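Local coordinates for protein cytochrome C (Marichromatium purpuratum 984, PDB 5LO9) that probably catalyses the reversible oxidation of thiosulfate to tetrathionate, passing the electrons along its c-type hemes, at residues A312-G315 and K316-R319; S334-A337 and Q338-V341; T369-T372 and A373-G376. All coordinates share one frame; numbering follows the deposited sequence.

Contact 1: residues A312-G315 and K316-R319; sequences AYRG and KNQR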
loop_
_atom_site.group_PDB
_atom_site.type_symbol
_atom_site.label_atom_id
_atom_site.label_comp_id
_atom_site.label_asym_id
_atom_site.label_seq_id
_atom_site.Cartn_x
_atom_site.Cartn_y
_atom_site.Cartn_z
ATOM N N ALA A 312 -0.347 -0.342 10.335
ATOM C CA ALA A 312 -0.794 0.119 11.649
ATOM C C ALA A 312 -0.664 -0.985 12.669
ATOM O O ALA A 312 -0.810 -2.159 12.324
ATOM C CB ALA A 312 -2.238 0.523 11.610
ATOM N N TYR A 313 -0.434 -0.609 13.933
ATOM C CA TYR A 313 -0.503 -1.601 15.011
ATOM C C TYR A 313 -1.962 -1.953 15.348
ATOM O O TYR A 313 -2.827 -1.071 15.437
ATOM C CB TYR A 313 0.234 -1.140 16.271
ATOM C CG TYR A 313 0.158 -2.171 17.415
ATOM C CD1 TYR A 313 -0.712 -1.997 18.501
ATOM C CD2 TYR A 313 0.949 -3.326 17.402
ATOM C CE1 TYR A 313 -0.788 -2.943 19.533
ATOM C CE2 TYR A 313 0.885 -4.287 18.451
ATOM C CZ TYR A 313 0.011 -4.084 19.504
ATOM O OH TYR A 313 -0.070 -5.013 20.524
ATOM N N ARG A 314 -2.231 -3.260 15.451
ATOM C CA ARG A 314 -3.540 -3.831 15.783
ATOM C C ARG A 314 -3.431 -4.708 17.030
ATOM O O ARG A 314 -2.779 -5.758 16.990
ATOM C CB ARG A 314 -4.081 -4.685 14.625
ATOM C CG ARG A 314 -4.570 -3.912 13.406
ATOM C CD ARG A 314 -5.897 -4.502 12.844
ATOM N NE ARG A 314 -5.699 -5.754 12.101
ATOM C CZ ARG A 314 -6.554 -6.780 12.062
ATOM N NH1 ARG A 314 -7.698 -6.735 12.762
ATOM N NH2 ARG A 314 -6.249 -7.856 11.311
ATOM N N GLY A 315 -4.136 -4.337 18.108
ATOM C CA GLY A 315 -4.098 -5.141 19.332
ATOM C C GLY A 315 -4.674 -6.560 19.224
ATOM O O GLY A 315 -4.365 -7.402 20.081
ATOM N N LYS A 316 -5.512 -6.839 18.208
ATOM C CA LYS A 316 -6.203 -8.135 18.096
ATOM C C LYS A 316 -5.231 -9.292 17.880
ATOM O O LYS A 316 -5.468 -10.412 18.362
ATOM C CB LYS A 316 -7.229 -8.091 16.946
ATOM C CG LYS A 316 -7.757 -9.472 16.384
ATOM C CD LYS A 316 -9.228 -9.376 15.935
ATOM C CE LYS A 316 -9.697 -10.413 14.884
ATOM N NZ LYS A 316 -10.657 -9.760 13.804
ATOM N N ASN A 317 -4.156 -9.054 17.115
ATOM C CA ASN A 317 -3.110 -10.049 16.882
ATOM C C ASN A 317 -1.750 -9.596 17.422
ATOM O O ASN A 317 -0.747 -10.292 17.203
ATOM C CB ASN A 317 -3.015 -10.398 15.380
ATOM C CG ASN A 317 -3.185 -9.182 14.455
ATOM O OD1 ASN A 317 -3.423 -8.060 14.912
ATOM N ND2 ASN A 317 -3.018 -9.403 13.146
ATOM N N GLN A 318 -1.703 -8.469 18.147
ATOM C CA GLN A 318 -0.480 -7.911 18.733
ATOM C C GLN A 318 0.628 -7.882 17.677
ATOM O O GLN A 318 1.650 -8.567 17.785
ATOM C CB GLN A 318 -0.041 -8.665 19.994
ATOM C CG GLN A 318 -1.059 -8.682 21.151
ATOM C CD GLN A 318 -0.784 -9.808 22.161
ATOM O OE1 GLN A 318 0.070 -10.677 21.942
ATOM N NE2 GLN A 318 -1.502 -9.784 23.277
ATOM N N ARG A 319 0.403 -7.062 16.645
ATOM C CA ARG A 319 1.187 -7.112 15.419
ATOM C C ARG A 319 0.844 -5.909 14.543
ATOM O O ARG A 319 -0.296 -5.439 14.543
ATOM C CB ARG A 319 0.854 -8.422 14.687
ATOM C CG ARG A 319 1.578 -8.678 13.414
ATOM C CD ARG A 319 0.723 -9.502 12.455
ATOM N NE ARG A 319 1.567 -10.318 11.586
ATOM C CZ ARG A 319 2.334 -9.844 10.597
ATOM N NH1 ARG A 319 2.374 -8.535 10.324
ATOM N NH2 ARG A 319 3.074 -10.690 9.877
#
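R314 and R319 pair their backbones across a short antiparallel hairpin. R314 N donates to R319 O over 3.1 Å with an N-H...O angle of 163°; the return bond, R319 N to R314 O, is weak at 3.5 Å. Within the turn Q318 N makes another weak bond to G315 O.

The side-chain packing lies at the exposed Y313. A chi1 of 180° carries its ring out alongside Q318, both pointing the same way, with ring and amide planes only 6° apart. Y313 OH comes 3.4 Å from Q318 CA, and CE2 approaches R319 N obliquely. P256 of the second subunit packs on Y313.

Among the polar side chains, R314 and N317 both reach D321, R314 NE by a salt bridge and N317 ND2 by a hydrogen bond. N317 OD1 stands 4.2 Å above one face of the R314 guanidinium, displaced toward its rim. K316 NZ, near the guanidinium edge, belongs to the thiosulfate pocket, but its approach to thiosulfate O2 is long and weak. R319 NH1 forms salt bridges with E325 of its own chain and with D354 of the second subunit.

Q318 and R319 together oppose R314, with Q318 in the left-handed region: a G1 beta bulge closing the hairpin.

Contact 2: residues S334-A337 and Q338-V341; sequences SMNA and QDSV. With HEC (heme c), chain E; THJ (thiosulfate), chain J; EDO (1,2-ethanediol), chain V.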
loop_
_atom_site.group_PDB
_atom_site.type_symbol
_atom_site.label_atom_id
_atom_site.label_comp_id
_atom_site.label_asym_id
_atom_site.label_seq_id
_atom_site.Cartn_x
_atom_site.Cartn_y
_atom_site.Cartn_z
ATOM N N SER A 334 -14.659 -12.544 8.527
ATOM C CA SER A 334 -15.962 -12.157 7.988
ATOM C C SER A 334 -16.420 -13.041 6.825
ATOM O O SER A 334 -17.631 -13.215 6.641
ATOM C CB SER A 334 -15.958 -10.696 7.543
ATOM O OG SER A 334 -15.628 -9.834 8.610
ATOM N N MET A 335 -15.503 -13.554 6.000
ATOM C CA MET A 335 -15.845 -14.458 4.898
ATOM C C MET A 335 -15.649 -15.941 5.237
ATOM O O MET A 335 -15.854 -16.798 4.370
ATOM C CB MET A 335 -15.003 -14.115 3.658
ATOM C CG MET A 335 -14.809 -12.626 3.442
ATOM S SD MET A 335 -16.324 -11.622 3.241
ATOM C CE MET A 335 -17.017 -12.377 1.753
ATOM N N ASN A 336 -15.207 -16.263 6.455
ATOM C CA ASN A 336 -15.173 -17.644 6.944
ATOM C C ASN A 336 -14.430 -18.596 6.001
ATOM O O ASN A 336 -14.930 -19.661 5.632
ATOM C CB ASN A 336 -16.588 -18.130 7.160
ATOM C CG ASN A 336 -16.630 -19.347 7.981
ATOM O OD1 ASN A 336 -15.900 -19.454 8.968
ATOM N ND2 ASN A 336 -17.507 -20.281 7.614
ATOM N N ALA A 337 -13.194 -18.228 5.649
ATOM C CA ALA A 337 -12.490 -18.925 4.579
ATOM C C ALA A 337 -12.192 -20.369 4.935
ATOM O O ALA A 337 -12.006 -21.194 4.033
ATOM C CB ALA A 337 -11.199 -18.191 4.244
ATOM N N GLN A 338 -12.148 -20.696 6.227
ATOM C CA GLN A 338 -11.897 -22.073 6.629
ATOM C C GLN A 338 -12.937 -23.023 6.036
ATOM O O GLN A 338 -12.622 -24.171 5.709
ATOM C CB GLN A 338 -11.906 -22.172 8.149
ATOM C CG GLN A 338 -13.272 -21.853 8.792
ATOM C CD GLN A 338 -13.184 -21.772 10.304
ATOM O OE1 GLN A 338 -12.225 -22.271 10.903
ATOM N NE2 GLN A 338 -14.145 -21.068 10.928
ATOM N N ASP A 339 -14.180 -22.572 5.889
ATOM C CA ASP A 339 -15.226 -23.413 5.331
ATOM C C ASP A 339 -15.396 -23.158 3.858
ATOM O O ASP A 339 -16.429 -23.493 3.285
ATOM C CB ASP A 339 -16.561 -23.195 6.047
ATOM C CG ASP A 339 -16.516 -23.635 7.478
ATOM O OD1 ASP A 339 -15.763 -24.598 7.749
ATOM O OD2 ASP A 339 -17.195 -23.009 8.332
ATOM N N SER A 340 -14.415 -22.552 3.232
ATOM C CA SER A 340 -14.488 -22.422 1.794
ATOM C C SER A 340 -13.962 -23.694 1.146
ATOM O O SER A 340 -13.325 -24.536 1.781
ATOM C CB SER A 340 -13.694 -21.199 1.334
ATOM O OG SER A 340 -12.279 -21.427 1.281
ATOM N N VAL A 341 -14.203 -23.800 -0.150
ATOM C CA VAL A 341 -13.703 -24.934 -0.911
ATOM C C VAL A 341 -12.197 -25.058 -0.743
ATOM O O VAL A 341 -11.671 -26.138 -0.447
ATOM C CB VAL A 341 -14.094 -24.766 -2.387
ATOM C CG1 VAL A 341 -13.192 -25.521 -3.250
ATOM C CG2 VAL A 341 -15.476 -25.243 -2.573
HETATM FE FE HEC E . -14.260 -5.480 6.553
HETATM C CHA HEC E . -12.649 -3.257 8.745
HETATM C CHB HEC E . -11.887 -4.802 4.070
HETATM C CHC HEC E . -15.727 -7.911 4.454
HETATM C CHD HEC E . -16.818 -5.841 8.821
HETATM N NA HEC E . -12.588 -4.244 6.444
HETATM C C1A HEC E . -12.116 -3.465 7.410
HETATM C C2A HEC E . -10.895 -2.724 7.024
HETATM C C3A HEC E . -10.669 -3.162 5.658
HETATM C C4A HEC E . -11.775 -4.112 5.382
HETATM C CMA HEC E . -9.579 -2.713 4.753
HETATM C CAA HEC E . -10.125 -1.725 7.850
HETATM C CBA HEC E . -10.945 -0.444 7.967
HETATM C CGA HEC E . -10.161 0.658 8.660
HETATM O O1A HEC E . -10.578 1.828 8.507
HETATM O O2A HEC E . -9.151 0.376 9.373
HETATM N NB HEC E . -13.899 -6.230 4.638
HETATM C C1B HEC E . -12.907 -5.824 3.816
HETATM C C2B HEC E . -12.889 -6.547 2.540
HETATM C C3B HEC E . -14.013 -7.465 2.659
HETATM C C4B HEC E . -14.556 -7.189 4.002
HETATM C CMB HEC E . -11.969 -6.353 1.389
HETATM C CAB HEC E . -14.466 -8.467 1.648
HETATM C CBB HEC E . -13.346 -9.493 1.481
HETATM N NC HEC E . -15.966 -6.682 6.630
HETATM C C1C HEC E . -16.396 -7.558 5.709
HETATM C C2C HEC E . -17.699 -8.172 6.054
HETATM C C3C HEC E . -18.012 -7.561 7.357
HETATM C C4C HEC E . -16.873 -6.646 7.598
HETATM C CMC HEC E . -18.460 -9.188 5.240
HETATM C CAC HEC E . -19.227 -7.722 8.252
HETATM C CBC HEC E . -19.534 -9.162 8.515
HETATM N ND HEC E . -14.635 -4.694 8.447
HETATM C C1D HEC E . -15.702 -4.968 9.181
HETATM C C2D HEC E . -15.707 -4.256 10.471
HETATM C C3D HEC E . -14.460 -3.471 10.489
HETATM C C4D HEC E . -13.890 -3.847 9.166
HETATM C CMD HEC E . -16.775 -4.383 11.502
HETATM C CAD HEC E . -13.906 -2.528 11.542
HETATM C CBD HEC E . -13.707 -3.141 12.945
HETATM C CGD HEC E . -12.704 -4.303 13.102
HETATM O O1D HEC E . -12.746 -5.346 12.381
HETATM O O2D HEC E . -11.844 -4.207 14.020
HETATM S S1 THJ J . -12.411 -8.393 10.161
HETATM O O1 THJ J . -10.949 -8.743 10.144
HETATM O O2 THJ J . -12.794 -7.723 11.447
HETATM O O3 THJ J . -13.178 -9.660 10.124
HETATM S S2 THJ J . -12.884 -7.428 8.655
HETATM C C1 EDO V . -10.874 -27.992 3.371
HETATM O O1 EDO V . -10.374 -28.545 2.143
HETATM C C2 EDO V . -12.197 -27.278 3.101
HETATM O O2 EDO V . -12.773 -26.803 4.327
#
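A single turn of 3-10 type joins N336 and A337 to D339 and S340, directly after the chain has lined the thiosulfate and heme c site. Two i to i+3 backbone bonds define it. D339 N reaches N336 O over 3.0 Å, and S340 N reaches A337 O over 2.9 Å; this second donor stands 67° out of the carbonyl plane, far from a lone-pair direction.

The N336 amide folds over the turn and bonds Q338 through OD1 and D339 through ND2. Its chi1 of -164° turns it away from its own backbone N, toward the residues that follow. OD1 accepts from Q338 NE2 at 3.1 Å; the donor lies in the carbonyl plane, although the two amide planes are 86° apart. ND2 donates to D339 OD2 at 2.8 Å, on the anti side of the carboxylate and somewhat out of its plane. N336 is buried, and N431 ND2 gives OD1 a second donor, so the rotation of the amide is fixed by bonds at both heteroatoms. Q338 NE2 also donates to Q477 O, and S340 OG bonds to P279 O.

On the site side, S334 OG donates to thiosulfate O3 over 2.9 Å, while S334 CB packs 3.4 Å from heme C2C. M335 SD lies 3.8 Å from the heme methyl CMC.

The N283 side chain donates to S334 O, and A434 touches the S334 side chain. The turn itself falls in the loop that leaves helix 323-332 and runs toward helix 351-363.

Contact 3: residues T369-T372 and A373-G376; sequences TGDT and AMSG. With EDO (1,2-ethanediol), chain R.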
loop_
_atom_site.group_PDB
_atom_site.type_symbol
_atom_site.label_atom_id
_atom_site.label_comp_id
_atom_site.label_asym_id
_atom_site.label_seq_id
_atom_site.Cartn_x
_atom_site.Cartn_y
_atom_site.Cartn_z
ATOM N N THR A 369 -1.634 10.581 3.071
ATOM C CA THR A 369 -1.005 9.401 3.628
ATOM C C THR A 369 -0.799 9.605 5.116
ATOM O O THR A 369 -0.239 10.618 5.545
ATOM C CB THR A 369 0.341 9.139 2.936
ATOM O OG1 THR A 369 0.150 8.970 1.527
ATOM C CG2 THR A 369 0.993 7.877 3.472
ATOM N N GLY A 370 -1.228 8.625 5.903
ATOM C CA GLY A 370 -0.894 8.589 7.308
ATOM C C GLY A 370 -1.903 9.236 8.211
ATOM O O GLY A 370 -1.703 9.224 9.427
ATOM N N ASP A 371 -2.967 9.800 7.649
ATOM C CA ASP A 371 -4.086 10.366 8.391
ATOM C C ASP A 371 -4.937 9.218 8.910
ATOM O O ASP A 371 -5.784 8.664 8.190
ATOM C CB ASP A 371 -4.894 11.282 7.479
ATOM C CG ASP A 371 -5.951 12.092 8.227
ATOM O OD1 ASP A 371 -6.355 13.145 7.657
ATOM O OD2 ASP A 371 -6.346 11.708 9.370
ATOM N N THR A 372 -4.732 8.865 10.170
ATOM C CA THR A 372 -5.433 7.718 10.729
ATOM C C THR A 372 -6.794 8.091 11.304
ATOM O O THR A 372 -7.437 7.241 11.923
ATOM C CB THR A 372 -4.585 7.053 11.809
ATOM O OG1 THR A 372 -4.615 7.846 12.993
ATOM C CG2 THR A 372 -3.129 6.930 11.343
ATOM N N ALA A 373 -7.229 9.342 11.142
ATOM C CA ALA A 373 -8.490 9.834 11.673
ATOM C C ALA A 373 -9.237 10.654 10.641
ATOM O O ALA A 373 -9.800 11.706 10.942
ATOM C CB ALA A 373 -8.280 10.667 12.934
ATOM N N MET A 374 -9.255 10.200 9.404
ATOM C CA MET A 374 -10.084 10.874 8.421
ATOM C C MET A 374 -11.531 10.844 8.882
ATOM O O MET A 374 -11.998 9.843 9.424
ATOM C CB MET A 374 -9.958 10.201 7.049
ATOM C CG MET A 374 -8.726 10.601 6.230
ATOM S SD MET A 374 -8.864 9.869 4.605
ATOM C CE MET A 374 -9.682 11.166 3.716
ATOM N N SER A 375 -12.216 11.973 8.736
ATOM C CA SER A 375 -13.623 12.032 9.085
ATOM C C SER A 375 -14.420 11.070 8.211
ATOM O O SER A 375 -14.331 11.102 6.979
ATOM C CB SER A 375 -14.146 13.455 8.938
ATOM O OG SER A 375 -15.562 13.455 8.845
ATOM N N GLY A 376 -15.194 10.206 8.859
ATOM C CA GLY A 376 -15.964 9.182 8.190
ATOM C C GLY A 376 -15.425 7.792 8.407
ATOM O O GLY A 376 -16.063 6.823 7.989
HETATM C C1 EDO R . -14.923 9.679 12.884
HETATM O O1 EDO R . -15.721 10.335 11.873
HETATM C C2 EDO R . -13.677 9.085 12.248
HETATM O O2 EDO R . -12.485 9.632 12.839
HETATM O O HOH W 1 -8.234 14.535 9.628
#
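The D371 carboxylate has M374 on one face, A373 at one oxygen and a water near its plane at the other. It closes an Asx turn, OD2 accepting the A373 amide. A373 N donates to OD2 over 3.1 Å at an N-H...O angle of 153°, reaching it on the anti side and 21° out of the carboxylate plane. M374 CG stands over the face, 3.7 Å from D371 CG, and the two side chains cross at about a right angle. At the edge, the water donates to D371 OD1 and weakly to A373 O, bridging the turn.

The D371 torsion accounts for the closure: a chi1 of -171° swings the carboxylate forward along the chain, past T372. M374 N is also near OD2, at 3.3 Å, but its angle is too poor for a bond, which leaves the A373 amide as the backbone donor that closes the turn.

Beyond the carboxylate, M374 packs on F244, V308 and A367 of its own chain. T369 OG1 is hydrogen-bonded to A367 O of the second subunit. T372 O takes a weak bond from R377, which binds a heme c. Further along, G376 N donates in a nearly straight line to O1 of a 1,2-ethanediol 3.1 Å away.

The three contacts come one after another along the chain, each closing before the next opens. Contact 1 is the hairpin of strands 312-314 and 319-321; helix 323-332 then leads to contact 2, and helix 351-363 separates that from contact 3. Between centres, contacts 1 and 2 lie about 22 Å apart, 1 and 3 about 18 Å, and 2 and 3 about 30 Å; no pair touches. Contacts 1 and 2 supply two of the eight residues of the thiosulfate pocket, K316 and S334. Contacts 1 and 3 both reach the second subunit, so surface elements near the heme c beside the thiosulfate also take part in the dimer interface.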